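Local coordinates for protein phosphodiesterase (Candida albicans, PDB 6CPU) that belongs to the phosphodiesterase family of the HD superfamily, largely helical metalloproteins, and holds a zinc ion and a magnesium ion, at residues N126-V131 with E488-V493; T205-Q210 with Y310-D315; L211-G216 with F299-E304; T356-M361 with V377-H382. All blocks are in the same frame, centred on the assembly; numbering follows the deposited sequence.

Contact 1 of 4, residues N126-V131 with E488-V493; sequences NRISRV and ELLKSV
I128 lies across L489, L490 and V493, and its two branches divide the work. A chi1 of -54° places CG1 beside the backbone N and leaves the CG2 methyl anti to it; I128 CG2 reaches the L490 backbone at CA (3.7 Å) and stands equally close to L490 CD1. I128 and L490 slide past one another in opposite directions, each lying along the other's flank. On the other branch, I128 CG1 meets L489 CD2 at 4.1 Å, and these two side chains cross at about a right angle. One turn further along the second helix, V493 CG2 comes to 4.1 Å from I128 CG2. The remaining methyl of L490 is covered by V131, whose CG1 lies 3.7 Å from L490 CD2.

The start of the first helix is fixed from within. N126 is its N-cap, and N126 OD1 takes the S129 N-H (3.1 Å) in the carbonyl plane on a lone pair; a second, weak bond comes from I128 N. V131 CG2 packs over the centre of the R127 guanidinium, which in turn makes salt bridges to D41 and to E486, the latter on the same helix as L490. Segments 127-131 and 488-493 cross at -76° with their axes 9.9 Å apart at closest approach, a steep apolar helix-helix crossing that packs helix 127-135 against helix 470-495 of the helical phosphodiesterase fold.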
loop_
_atom_site.group_PDB
_atom_site.type_symbol
_atom_site.label_atom_id
_atom_site.label_comp_id
_atom_site.label_asym_id
_atom_site.label_seq_id
_atom_site.Cartn_x
_atom_site.Cartn_y
_atom_site.Cartn_z
ATOM N N ASN A 126 0.427 6.729 21.010
ATOM C CA ASN A 126 -0.579 7.572 20.375
ATOM C C ASN A 126 -0.313 7.788 18.890
ATOM O O ASN A 126 0.827 8.021 18.475
ATOM C CB ASN A 126 -0.668 8.926 21.105
ATOM C CG ASN A 126 -1.613 9.898 20.426
ATOM O OD1 ASN A 126 -1.232 10.604 19.499
ATOM N ND2 ASN A 126 -2.857 9.959 20.911
ATOM N N ARG A 127 -1.381 7.674 18.104
ATOM C CA ARG A 127 -1.346 7.788 16.645
ATOM C C ARG A 127 -0.728 9.082 16.154
ATOM O O ARG A 127 0.042 9.091 15.191
ATOM C CB ARG A 127 -2.771 7.628 16.094
ATOM C CG ARG A 127 -2.997 8.007 14.642
ATOM C CD ARG A 127 -2.368 7.040 13.647
ATOM N NE ARG A 127 -2.476 7.561 12.294
ATOM C CZ ARG A 127 -1.880 7.048 11.218
ATOM N NH1 ARG A 127 -1.132 5.950 11.302
ATOM N NH2 ARG A 127 -2.045 7.631 10.047
ATOM N N ILE A 128 -1.046 10.186 16.820
ATOM C CA ILE A 128 -0.544 11.471 16.375
ATOM C C ILE A 128 0.943 11.574 16.678
ATOM O O ILE A 128 1.698 12.100 15.861
ATOM C CB ILE A 128 -1.334 12.651 17.008
ATOM C CG1 ILE A 128 -2.838 12.488 16.734
ATOM C CG2 ILE A 128 -0.832 13.980 16.481
ATOM C CD1 ILE A 128 -3.268 12.515 15.288
ATOM N N SER A 129 1.366 11.054 17.827
ATOM C CA SER A 129 2.794 10.935 18.149
ATOM C C SER A 129 3.530 10.102 17.079
ATOM O O SER A 129 4.627 10.467 16.634
ATOM C CB SER A 129 2.967 10.273 19.511
ATOM O OG SER A 129 4.316 10.247 19.943
ATOM N N ARG A 130 2.925 8.987 16.700
ATOM C CA ARG A 130 3.544 8.064 15.725
ATOM C C ARG A 130 3.783 8.728 14.367
ATOM O O ARG A 130 4.859 8.588 13.770
ATOM C CB ARG A 130 2.704 6.816 15.541
ATOM C CG ARG A 130 2.749 5.844 16.701
ATOM C CD ARG A 130 2.176 4.481 16.342
ATOM N NE ARG A 130 0.767 4.486 15.958
ATOM C CZ ARG A 130 -0.265 4.483 16.800
ATOM N NH1 ARG A 130 -0.087 4.535 18.116
ATOM N NH2 ARG A 130 -1.499 4.453 16.298
ATOM N N VAL A 131 2.788 9.458 13.876
ATOM C CA VAL A 131 2.897 10.137 12.595
ATOM C C VAL A 131 3.979 11.221 12.676
ATOM O O VAL A 131 4.749 11.398 11.744
ATOM C CB VAL A 131 1.535 10.709 12.126
ATOM C CG1 VAL A 131 1.697 11.506 10.841
ATOM C CG2 VAL A 131 0.506 9.593 11.944
ATOM N N GLU A 488 -5.066 17.450 10.723
ATOM C CA GLU A 488 -5.408 18.704 11.414
ATOM C C GLU A 488 -4.981 18.672 12.882
ATOM O O GLU A 488 -4.489 19.663 13.406
ATOM C CB GLU A 488 -6.912 18.996 11.288
ATOM C CG GLU A 488 -7.346 19.387 9.889
ATOM C CD GLU A 488 -6.610 20.603 9.362
ATOM O OE1 GLU A 488 -6.430 21.561 10.140
ATOM O OE2 GLU A 488 -6.193 20.607 8.178
ATOM N N LEU A 489 -5.134 17.526 13.539
ATOM C CA LEU A 489 -4.758 17.391 14.936
ATOM C C LEU A 489 -3.225 17.429 15.098
ATOM O O LEU A 489 -2.708 18.023 16.035
ATOM C CB LEU A 489 -5.347 16.098 15.490
ATOM C CG LEU A 489 -5.478 15.868 16.979
ATOM C CD1 LEU A 489 -6.159 17.040 17.686
ATOM C CD2 LEU A 489 -6.283 14.590 17.184
ATOM N N LEU A 490 -2.504 16.795 14.175
ATOM C CA LEU A 490 -1.039 16.853 14.200
ATOM C C LEU A 490 -0.522 18.283 14.032
ATOM O O LEU A 490 0.359 18.704 14.762
ATOM C CB LEU A 490 -0.467 15.966 13.107
ATOM C CG LEU A 490 1.058 15.975 12.990
ATOM C CD1 LEU A 490 1.728 15.617 14.297
ATOM C CD2 LEU A 490 1.452 15.018 11.867
ATOM N N LYS A 491 -1.083 19.018 13.076
ATOM C CA LYS A 491 -0.746 20.434 12.895
ATOM C C LYS A 491 -0.974 21.242 14.183
ATOM O O LYS A 491 -0.132 22.051 14.581
ATOM C CB LYS A 491 -1.556 21.048 11.761
ATOM C CG LYS A 491 -1.246 20.555 10.356
ATOM C CD LYS A 491 -1.913 21.491 9.363
ATOM C CE LYS A 491 -2.358 20.820 8.084
ATOM N NZ LYS A 491 -3.409 21.644 7.422
ATOM N N SER A 492 -2.100 21.011 14.846
ATOM C CA SER A 492 -2.383 21.717 16.103
ATOM C C SER A 492 -1.394 21.355 17.211
ATOM O O SER A 492 -0.965 22.223 17.970
ATOM C CB SER A 492 -3.837 21.493 16.538
ATOM O OG SER A 492 -4.718 21.987 15.540
ATOM N N VAL A 493 -0.980 20.087 17.288
ATOM C CA VAL A 493 0.033 19.684 18.260
ATOM C C VAL A 493 1.345 20.421 17.979
ATOM O O VAL A 493 1.981 20.936 18.892
ATOM C CB VAL A 493 0.303 18.149 18.222
ATOM C CG1 VAL A 493 1.537 17.790 19.041
ATOM C CG2 VAL A 493 -0.898 17.367 18.703
#

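Contact 2 of 4, residues T205-Q210 with Y310-D315; sequences TTRLSQ and YTEVHD
Helix-to-loop packing at the protein surface, much of it bridged by water, joins T206, S209 and Q210 of helix 205-216 to E312, H314 and D315. T206 CG2 sits over one face of the H314 imidazole, 3.7 Å from the ring centroid and close to its normal, a CH-pi contact. One turn on, S209 OG lies anti to the backbone N (chi1 179°), which carries it to the loop, where S209 OG accepts the D315 N-H at 2.8 Å in a nearly straight bond (176°). A water donates to D315 OD1 and accepts from the same serine OG, while D315 OD2 pairs with Y213 OH further down the helix.

The loop is part of the long connection between helices 276-292 and 336-348, and it runs extended beside the helix, with Q210 CA 3.4 Å from V313 O in a CA-H...O contact. Q210 stretches along H314, its amide plane 78° from the ring. Q210 OE1 receives R207 NH1 at 2.9 Å, the donor standing well out of the amide plane, and Q210 NE2 shares a water with E312 O and H314 ND1. R207 is anchored mainly by a salt bridge to D229. It reaches the loop through another water, which accepts from R207 NH1 and donates to E312 OE1 and Y310 OH.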
loop_
_atom_site.group_PDB
_atom_site.type_symbol
_atom_site.label_atom_id
_atom_site.label_comp_id
_atom_site.label_asym_id
_atom_site.label_seq_id
_atom_site.Cartn_x
_atom_site.Cartn_y
_atom_site.Cartn_z
ATOM N N THR A 205 -11.857 -22.804 0.727
ATOM C CA THR A 205 -12.256 -22.764 -0.670
ATOM C C THR A 205 -13.360 -21.739 -0.893
ATOM O O THR A 205 -13.320 -20.983 -1.856
ATOM C CB THR A 205 -12.741 -24.146 -1.159
ATOM O OG1 THR A 205 -11.700 -25.101 -0.956
ATOM C CG2 THR A 205 -13.095 -24.096 -2.637
ATOM N N THR A 206 -14.332 -21.701 0.009
ATOM C CA THR A 206 -15.421 -20.733 -0.112
ATOM C C THR A 206 -14.920 -19.296 -0.060
ATOM O O THR A 206 -15.318 -18.482 -0.899
ATOM C CB THR A 206 -16.499 -20.954 0.942
ATOM O OG1 THR A 206 -17.095 -22.234 0.708
ATOM C CG2 THR A 206 -17.582 -19.880 0.842
ATOM N N ARG A 207 -14.042 -18.987 0.890
ATOM C CA ARG A 207 -13.507 -17.614 0.987
ATOM C C ARG A 207 -12.706 -17.220 -0.242
ATOM O O ARG A 207 -12.902 -16.136 -0.778
ATOM C CB ARG A 207 -12.652 -17.406 2.250
ATOM C CG ARG A 207 -12.366 -15.931 2.575
ATOM C CD ARG A 207 -13.647 -15.111 2.627
ATOM N NE ARG A 207 -13.439 -13.695 2.920
ATOM C CZ ARG A 207 -14.313 -12.732 2.621
ATOM N NH1 ARG A 207 -15.466 -13.020 2.015
ATOM N NH2 ARG A 207 -14.041 -11.467 2.925
ATOM N N LEU A 208 -11.790 -18.083 -0.684
ATOM C CA LEU A 208 -10.974 -17.766 -1.858
ATOM C C LEU A 208 -11.837 -17.540 -3.102
ATOM O O LEU A 208 -11.551 -16.646 -3.917
ATOM C CB LEU A 208 -9.918 -18.855 -2.113
ATOM C CG LEU A 208 -8.948 -19.123 -0.959
ATOM C CD1 LEU A 208 -7.879 -20.112 -1.401
ATOM C CD2 LEU A 208 -8.320 -17.853 -0.396
ATOM N N SER A 209 -12.900 -18.334 -3.243
ATOM C CA SER A 209 -13.850 -18.140 -4.336
ATOM C C SER A 209 -14.578 -16.799 -4.203
ATOM O O SER A 209 -14.716 -16.083 -5.176
ATOM C CB SER A 209 -14.853 -19.292 -4.420
ATOM O OG SER A 209 -15.763 -19.053 -5.488
ATOM N N GLN A 210 -15.004 -16.450 -2.996
ATOM C CA GLN A 210 -15.670 -15.166 -2.772
ATOM C C GLN A 210 -14.766 -14.005 -3.184
ATOM O O GLN A 210 -15.227 -13.020 -3.757
ATOM C CB GLN A 210 -16.086 -15.005 -1.315
ATOM C CG GLN A 210 -17.234 -15.909 -0.911
ATOM C CD GLN A 210 -17.549 -15.860 0.565
ATOM O OE1 GLN A 210 -16.687 -15.581 1.401
ATOM N NE2 GLN A 210 -18.800 -16.146 0.898
ATOM N N TYR A 310 -22.132 -4.718 -4.744
ATOM C CA TYR A 310 -21.507 -6.011 -4.437
ATOM C C TYR A 310 -22.498 -7.041 -3.906
ATOM O O TYR A 310 -23.233 -6.790 -2.949
ATOM C CB TYR A 310 -20.379 -5.835 -3.419
ATOM C CG TYR A 310 -19.770 -7.135 -2.958
ATOM C CD1 TYR A 310 -19.100 -7.967 -3.852
ATOM C CD2 TYR A 310 -19.862 -7.533 -1.630
ATOM C CE1 TYR A 310 -18.534 -9.161 -3.431
ATOM C CE2 TYR A 310 -19.301 -8.723 -1.198
ATOM C CZ TYR A 310 -18.636 -9.528 -2.106
ATOM O OH TYR A 310 -18.083 -10.705 -1.666
ATOM N N THR A 311 -22.502 -8.206 -4.545
ATOM C CA THR A 311 -23.185 -9.383 -4.039
ATOM C C THR A 311 -22.136 -10.469 -3.753
ATOM O O THR A 311 -21.280 -10.740 -4.591
ATOM C CB THR A 311 -24.201 -9.929 -5.065
ATOM O OG1 THR A 311 -25.063 -8.869 -5.507
ATOM C CG2 THR A 311 -25.019 -11.037 -4.443
ATOM N N GLU A 312 -22.229 -11.075 -2.574
ATOM C CA GLU A 312 -21.302 -12.113 -2.135
ATOM C C GLU A 312 -21.592 -13.442 -2.836
ATOM O O GLU A 312 -22.468 -14.209 -2.419
ATOM C CB GLU A 312 -21.376 -12.269 -0.615
ATOM C CG GLU A 312 -20.418 -13.298 -0.033
ATOM C CD GLU A 312 -20.342 -13.230 1.481
ATOM O OE1 GLU A 312 -19.577 -12.390 1.998
ATOM O OE2 GLU A 312 -21.040 -14.017 2.161
ATOM N N VAL A 313 -20.823 -13.703 -3.892
ATOM C CA VAL A 313 -21.003 -14.863 -4.755
ATOM C C VAL A 313 -19.818 -15.798 -4.613
ATOM O O VAL A 313 -18.696 -15.346 -4.380
ATOM C CB VAL A 313 -21.096 -14.403 -6.220
ATOM C CG1 VAL A 313 -21.117 -15.583 -7.189
ATOM C CG2 VAL A 313 -22.305 -13.511 -6.393
ATOM N N HIS A 314 -20.061 -17.099 -4.741
ATOM C CA HIS A 314 -18.966 -18.057 -4.880
ATOM C C HIS A 314 -19.351 -19.302 -5.663
ATOM O O HIS A 314 -20.537 -19.580 -5.872
ATOM C CB HIS A 314 -18.371 -18.428 -3.516
ATOM C CG HIS A 314 -19.151 -19.444 -2.744
ATOM N ND1 HIS A 314 -20.082 -19.099 -1.789
ATOM C CD2 HIS A 314 -19.100 -20.798 -2.747
ATOM C CE1 HIS A 314 -20.583 -20.193 -1.249
ATOM N NE2 HIS A 314 -20.007 -21.238 -1.815
ATOM N N ASP A 315 -18.319 -20.023 -6.103
ATOM C CA ASP A 315 -18.462 -21.282 -6.832
ATOM C C ASP A 315 -17.262 -22.181 -6.489
ATOM O O ASP A 315 -16.695 -22.039 -5.401
ATOM C CB ASP A 315 -18.593 -21.010 -8.332
ATOM C CG ASP A 315 -17.384 -20.311 -8.916
ATOM O OD1 ASP A 315 -16.324 -20.249 -8.249
ATOM O OD2 ASP A 315 -17.493 -19.815 -10.056
HETATM O O HOH W 1 -17.553 -11.026 1.180
HETATM O O HOH W 2 -14.509 -18.312 -8.014
HETATM O O HOH W 3 -21.129 -16.556 -1.078
HETATM O O HOH W 4 -17.934 -12.628 -3.287
#

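Contact 3 of 4, residues L211-G216 with F299-E304; sequences LCYAVG and FKQFVE
Q301 lays its aliphatic stem over one face of the Y213 ring: Q301 CG stands 3.6 Å above the plane, displaced toward the rim, in a CH-pi contact. The chain bends at chi2 (94°), carrying the amide past the phenol and beside C212, where Q301 NE2 lies 3.7 Å from C212 CB. The amide plane is turned 68° from the ring, and both its ends are occupied, NE2 giving to V319 O and OE1 accepting from I321 N. The polar end of Y213 is held by D315.

G216, having no side chain, lets the loop come close. The CA-H of G216 points at Q301 O (G216 CA to Q301 O 3.4 Å, 161° at the hydrogen), a carbonyl with no conventional partner. G216 O receives V303 N at 3.0 Å, the donor well above the carbonyl plane, just after the type I turn F299-F302. That turn brings F302 CB 3.7 Å above the centre of the F299 ring, and F299 CZ reaches G216 CA at 3.9 Å.

The loop thus closes over the C-terminal part of helix 205-216. F299 also rests on I291 of helix 276-292 and meets Y240 of helix 227-242 edge-to-face, while V215 packs against F287 and M237 of these same two helices.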
loop_
_atom_site.group_PDB
_atom_site.type_symbol
_atom_site.label_atom_id
_atom_site.label_comp_id
_atom_site.label_asym_id
_atom_site.label_seq_id
_atom_site.Cartn_x
_atom_site.Cartn_y
_atom_site.Cartn_z
ATOM N N LEU A 211 -13.472 -14.129 -2.896
ATOM C CA LEU A 211 -12.526 -13.067 -3.236
ATOM C C LEU A 211 -12.360 -12.921 -4.746
ATOM O O LEU A 211 -12.198 -11.802 -5.239
ATOM C CB LEU A 211 -11.183 -13.278 -2.519
ATOM C CG LEU A 211 -11.282 -13.195 -0.986
ATOM C CD1 LEU A 211 -9.930 -13.438 -0.318
ATOM C CD2 LEU A 211 -11.891 -11.884 -0.484
ATOM N N CYS A 212 -12.443 -14.029 -5.487
ATOM C CA CYS A 212 -12.440 -13.977 -6.948
ATOM C C CYS A 212 -13.568 -13.081 -7.449
ATOM O O CYS A 212 -13.331 -12.173 -8.244
ATOM C CB CYS A 212 -12.591 -15.372 -7.544
ATOM S SG CYS A 212 -11.195 -16.480 -7.310
ATOM N N TYR A 213 -14.781 -13.326 -6.961
ATOM C CA TYR A 213 -15.956 -12.524 -7.344
ATOM C C TYR A 213 -15.907 -11.092 -6.832
ATOM O O TYR A 213 -16.369 -10.191 -7.528
ATOM C CB TYR A 213 -17.272 -13.191 -6.922
ATOM C CG TYR A 213 -17.624 -14.352 -7.813
ATOM C CD1 TYR A 213 -17.246 -15.655 -7.482
ATOM C CD2 TYR A 213 -18.297 -14.145 -9.015
ATOM C CE1 TYR A 213 -17.541 -16.718 -8.317
ATOM C CE2 TYR A 213 -18.595 -15.199 -9.855
ATOM C CZ TYR A 213 -18.226 -16.483 -9.499
ATOM O OH TYR A 213 -18.526 -17.533 -10.342
ATOM N N ALA A 214 -15.377 -10.874 -5.629
ATOM C CA ALA A 214 -15.123 -9.496 -5.149
ATOM C C ALA A 214 -14.206 -8.739 -6.121
ATOM O O ALA A 214 -14.535 -7.633 -6.577
ATOM C CB ALA A 214 -14.545 -9.511 -3.732
ATOM N N VAL A 215 -13.074 -9.345 -6.476
ATOM C CA VAL A 215 -12.177 -8.763 -7.473
ATOM C C VAL A 215 -12.930 -8.490 -8.795
ATOM O O VAL A 215 -12.639 -7.531 -9.511
ATOM C CB VAL A 215 -10.956 -9.673 -7.701
ATOM C CG1 VAL A 215 -10.175 -9.272 -8.934
ATOM C CG2 VAL A 215 -10.042 -9.627 -6.476
ATOM N N GLY A 216 -13.908 -9.341 -9.088
ATOM C CA GLY A 216 -14.755 -9.187 -10.254
ATOM C C GLY A 216 -15.717 -8.015 -10.284
ATOM O O GLY A 216 -16.126 -7.628 -11.362
ATOM N N PHE A 299 -12.682 -12.683 -17.236
ATOM C CA PHE A 299 -12.633 -13.956 -16.529
ATOM C C PHE A 299 -14.022 -14.348 -16.056
ATOM O O PHE A 299 -14.935 -13.519 -16.016
ATOM C CB PHE A 299 -11.622 -13.914 -15.355
ATOM C CG PHE A 299 -11.790 -12.740 -14.420
ATOM C CD1 PHE A 299 -12.417 -12.901 -13.192
ATOM C CD2 PHE A 299 -11.294 -11.490 -14.746
ATOM C CE1 PHE A 299 -12.574 -11.841 -12.316
ATOM C CE2 PHE A 299 -11.445 -10.421 -13.868
ATOM C CZ PHE A 299 -12.085 -10.596 -12.660
ATOM N N LYS A 300 -14.187 -15.612 -15.685
ATOM C CA LYS A 300 -15.514 -16.134 -15.345
ATOM C C LYS A 300 -16.188 -15.345 -14.228
ATOM O O LYS A 300 -17.412 -15.191 -14.211
ATOM C CB LYS A 300 -15.417 -17.606 -14.945
ATOM C CG LYS A 300 -16.762 -18.287 -14.772
ATOM C CD LYS A 300 -16.614 -19.798 -14.661
ATOM C CE LYS A 300 -17.961 -20.491 -14.801
ATOM N NZ LYS A 300 -17.894 -21.902 -14.340
ATOM N N GLN A 301 -15.385 -14.850 -13.288
ATOM C CA GLN A 301 -15.897 -14.171 -12.108
ATOM C C GLN A 301 -16.040 -12.655 -12.293
ATOM O O GLN A 301 -16.377 -11.946 -11.345
ATOM C CB GLN A 301 -14.999 -14.474 -10.902
ATOM C CG GLN A 301 -14.811 -15.959 -10.609
ATOM C CD GLN A 301 -13.578 -16.570 -11.250
ATOM O OE1 GLN A 301 -13.166 -16.180 -12.341
ATOM N NE2 GLN A 301 -12.981 -17.544 -10.574
ATOM N N PHE A 302 -15.792 -12.170 -13.507
ATOM C CA PHE A 302 -15.896 -10.753 -13.823
ATOM C C PHE A 302 -17.362 -10.347 -13.985
ATOM O O PHE A 302 -18.129 -11.046 -14.652
ATOM C CB PHE A 302 -15.102 -10.462 -15.098
ATOM C CG PHE A 302 -15.090 -9.018 -15.493
ATOM C CD1 PHE A 302 -14.222 -8.124 -14.876
ATOM C CD2 PHE A 302 -15.938 -8.547 -16.489
ATOM C CE1 PHE A 302 -14.207 -6.786 -15.242
ATOM C CE2 PHE A 302 -15.924 -7.211 -16.856
ATOM C CZ PHE A 302 -15.058 -6.330 -16.231
ATOM N N VAL A 303 -17.746 -9.226 -13.373
ATOM C CA VAL A 303 -19.125 -8.743 -13.419
ATOM C C VAL A 303 -19.218 -7.619 -14.450
ATOM O O VAL A 303 -18.747 -6.504 -14.224
ATOM C CB VAL A 303 -19.605 -8.272 -12.035
ATOM C CG1 VAL A 303 -21.019 -7.712 -12.109
ATOM C CG2 VAL A 303 -19.543 -9.421 -11.035
ATOM N N GLU A 304 -19.821 -7.932 -15.592
ATOM C CA GLU A 304 -19.809 -7.042 -16.750
ATOM C C GLU A 304 -20.363 -5.641 -16.464
ATOM O O GLU A 304 -19.857 -4.664 -17.006
ATOM C CB GLU A 304 -20.589 -7.684 -17.905
ATOM C CG GLU A 304 -20.515 -6.926 -19.217
ATOM C CD GLU A 304 -19.100 -6.772 -19.734
ATOM O OE1 GLU A 304 -18.359 -7.778 -19.760
ATOM O OE2 GLU A 304 -18.730 -5.643 -20.125
#

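Contact 4 of 4, residues T356-M361 with V377-H382; sequences TTNDFM and VLESYH
The N358 amide and the E379 carboxylate meet with their planes 72° apart, and both ends of the amide are used in joining helix 358-363 to helix 377-394 of the metal-binding HD fold. The E379 chain bends at chi2 (80°), bringing its carboxylate to the amide: N358 ND2 gives a hydrogen to E379 OE1 at 2.8 Å along a nearly straight line (177°), in the plane of the amide and on the syn lone pair of the carboxylate. At the other end, N358 OD1 accepts the L378 N-H at 2.9 Å, the donor tilted modestly from the carbonyl plane. These two bonds fix the rotation of the amide. The side chain of E379 lies about 4 Å from the magnesium ion, consistent with a second-shell position that N358 helps to hold. Over the centre of one face of the H382 imidazole lies L378 O; the same histidine bonds to V351 O. T357 OG1 caps helix 358-363 by accepting F360 N. M361 crosses L378 at about a right angle, with M361 CG 4.2 Å from L378 CD2.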
loop_
_atom_site.group_PDB
_atom_site.type_symbol
_atom_site.label_atom_id
_atom_site.label_comp_id
_atom_site.label_asym_id
_atom_site.label_seq_id
_atom_site.Cartn_x
_atom_site.Cartn_y
_atom_site.Cartn_z
ATOM N N THR A 356 -0.021 11.627 5.986
ATOM C CA THR A 356 -0.078 13.097 5.830
ATOM C C THR A 356 -0.353 13.492 4.362
ATOM O O THR A 356 -1.013 12.762 3.646
ATOM C CB THR A 356 1.205 13.767 6.401
ATOM O OG1 THR A 356 2.340 13.323 5.665
ATOM C CG2 THR A 356 1.404 13.421 7.839
ATOM N N THR A 357 0.100 14.664 3.926
ATOM C CA THR A 357 -0.075 15.144 2.561
ATOM C C THR A 357 1.182 15.898 2.171
ATOM O O THR A 357 1.928 16.329 3.055
ATOM C CB THR A 357 -1.230 16.177 2.457
ATOM O OG1 THR A 357 -0.933 17.294 3.311
ATOM C CG2 THR A 357 -2.563 15.576 2.866
ATOM N N ASN A 358 1.398 16.105 0.874
ATOM C CA ASN A 358 2.523 16.931 0.419
ATOM C C ASN A 358 2.463 18.326 1.035
ATOM O O ASN A 358 3.469 18.838 1.524
ATOM C CB ASN A 358 2.616 17.000 -1.114
ATOM C CG ASN A 358 3.206 15.740 -1.733
ATOM O OD1 ASN A 358 3.893 14.978 -1.070
ATOM N ND2 ASN A 358 2.937 15.522 -3.011
ATOM N N ASP A 359 1.275 18.929 1.062
ATOM C CA ASP A 359 1.124 20.257 1.645
ATOM C C ASP A 359 1.614 20.329 3.088
ATOM O O ASP A 359 2.308 21.277 3.458
ATOM C CB ASP A 359 -0.335 20.735 1.543
ATOM C CG ASP A 359 -0.733 21.082 0.116
ATOM O OD1 ASP A 359 0.161 21.460 -0.679
ATOM O OD2 ASP A 359 -1.940 20.979 -0.217
ATOM N N PHE A 360 1.281 19.325 3.895
ATOM C CA PHE A 360 1.705 19.305 5.283
ATOM C C PHE A 360 3.230 19.162 5.391
ATOM O O PHE A 360 3.866 19.870 6.160
ATOM C CB PHE A 360 1.029 18.158 6.041
ATOM C CG PHE A 360 1.660 17.855 7.350
ATOM C CD1 PHE A 360 1.290 18.548 8.489
ATOM C CD2 PHE A 360 2.680 16.896 7.446
ATOM C CE1 PHE A 360 1.895 18.276 9.694
ATOM C CE2 PHE A 360 3.283 16.627 8.655
ATOM C CZ PHE A 360 2.891 17.318 9.782
ATOM N N MET A 361 3.790 18.214 4.631
ATOM C CA MET A 361 5.236 17.964 4.689
ATOM C C MET A 361 6.013 19.223 4.275
ATOM O O MET A 361 7.041 19.558 4.893
ATOM C CB MET A 361 5.622 16.783 3.797
ATOM C CG MET A 361 4.913 15.471 4.118
ATOM S SD MET A 361 5.369 14.791 5.701
ATOM C CE MET A 361 6.923 14.007 5.251
ATOM N N VAL A 377 6.902 15.274 -3.042
ATOM C CA VAL A 377 7.656 14.802 -1.865
ATOM C C VAL A 377 7.319 13.344 -1.528
ATOM O O VAL A 377 8.189 12.479 -1.540
ATOM C CB VAL A 377 7.406 15.711 -0.640
ATOM C CG1 VAL A 377 7.973 15.112 0.646
ATOM C CG2 VAL A 377 7.973 17.109 -0.888
ATOM N N LEU A 378 6.047 13.075 -1.238
ATOM C CA LEU A 378 5.649 11.736 -0.845
ATOM C C LEU A 378 5.786 10.752 -1.996
ATOM O O LEU A 378 6.231 9.626 -1.786
ATOM C CB LEU A 378 4.232 11.722 -0.248
ATOM C CG LEU A 378 4.085 12.428 1.098
ATOM C CD1 LEU A 378 2.627 12.454 1.556
ATOM C CD2 LEU A 378 4.967 11.791 2.171
ATOM N N GLU A 379 5.488 11.188 -3.215
ATOM C CA GLU A 379 5.550 10.290 -4.366
ATOM C C GLU A 379 6.998 9.891 -4.687
ATOM O O GLU A 379 7.264 8.766 -5.132
ATOM C CB GLU A 379 4.877 10.921 -5.597
ATOM C CG GLU A 379 3.372 11.148 -5.443
ATOM C CD GLU A 379 3.002 12.391 -4.638
ATOM O OE1 GLU A 379 3.875 13.247 -4.354
ATOM O OE2 GLU A 379 1.814 12.528 -4.271
ATOM N N SER A 380 7.924 10.828 -4.515
ATOM C CA SER A 380 9.340 10.509 -4.679
ATOM C C SER A 380 9.777 9.436 -3.679
ATOM O O SER A 380 10.494 8.504 -4.024
ATOM C CB SER A 380 10.192 11.760 -4.518
ATOM O OG SER A 380 9.823 12.750 -5.471
ATOM N N TYR A 381 9.335 9.599 -2.441
ATOM C CA TYR A 381 9.552 8.657 -1.352
ATOM C C TYR A 381 8.955 7.275 -1.677
ATOM O O TYR A 381 9.649 6.251 -1.605
ATOM C CB TYR A 381 8.960 9.249 -0.060
ATOM C CG TYR A 381 9.034 8.335 1.139
ATOM C CD1 TYR A 381 7.919 7.607 1.590
ATOM C CD2 TYR A 381 10.221 8.215 1.836
ATOM C CE1 TYR A 381 8.024 6.788 2.721
ATOM C CE2 TYR A 381 10.329 7.401 2.932
ATOM C CZ TYR A 381 9.259 6.690 3.370
ATOM O OH TYR A 381 9.494 5.891 4.484
ATOM N N HIS A 382 7.700 7.235 -2.112
ATOM C CA HIS A 382 7.083 5.954 -2.460
ATOM C C HIS A 382 7.858 5.244 -3.567
ATOM O O HIS A 382 8.091 4.048 -3.489
ATOM C CB HIS A 382 5.620 6.083 -2.935
ATOM C CG HIS A 382 4.739 6.868 -2.025
ATOM N ND1 HIS A 382 4.724 6.694 -0.660
ATOM C CD2 HIS A 382 3.829 7.828 -2.294
ATOM C CE1 HIS A 382 3.856 7.530 -0.123
ATOM N NE2 HIS A 382 3.301 8.230 -1.094
#

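Contacts 2 and 3 divide a single helix, 205-216, between two parts of one long loop: contact 2 is at the surface and relies on water and polar groups, whereas contact 3 is buried and depends on ring faces and close backbone approach. Their centres are 9 Å apart, and a probable hydrogen bond between Y213 and D315 joins the two. Contacts 1 and 4 are both buried helix-helix packing and lie far from that pair, with centres 34 to 40 Å away. They touch each other, F360 against L490 and V131 against T356. Contact 1 is purely apolar across its segments; contact 4, nearer the metals, adds amide and carboxylate bonds to its apolar side.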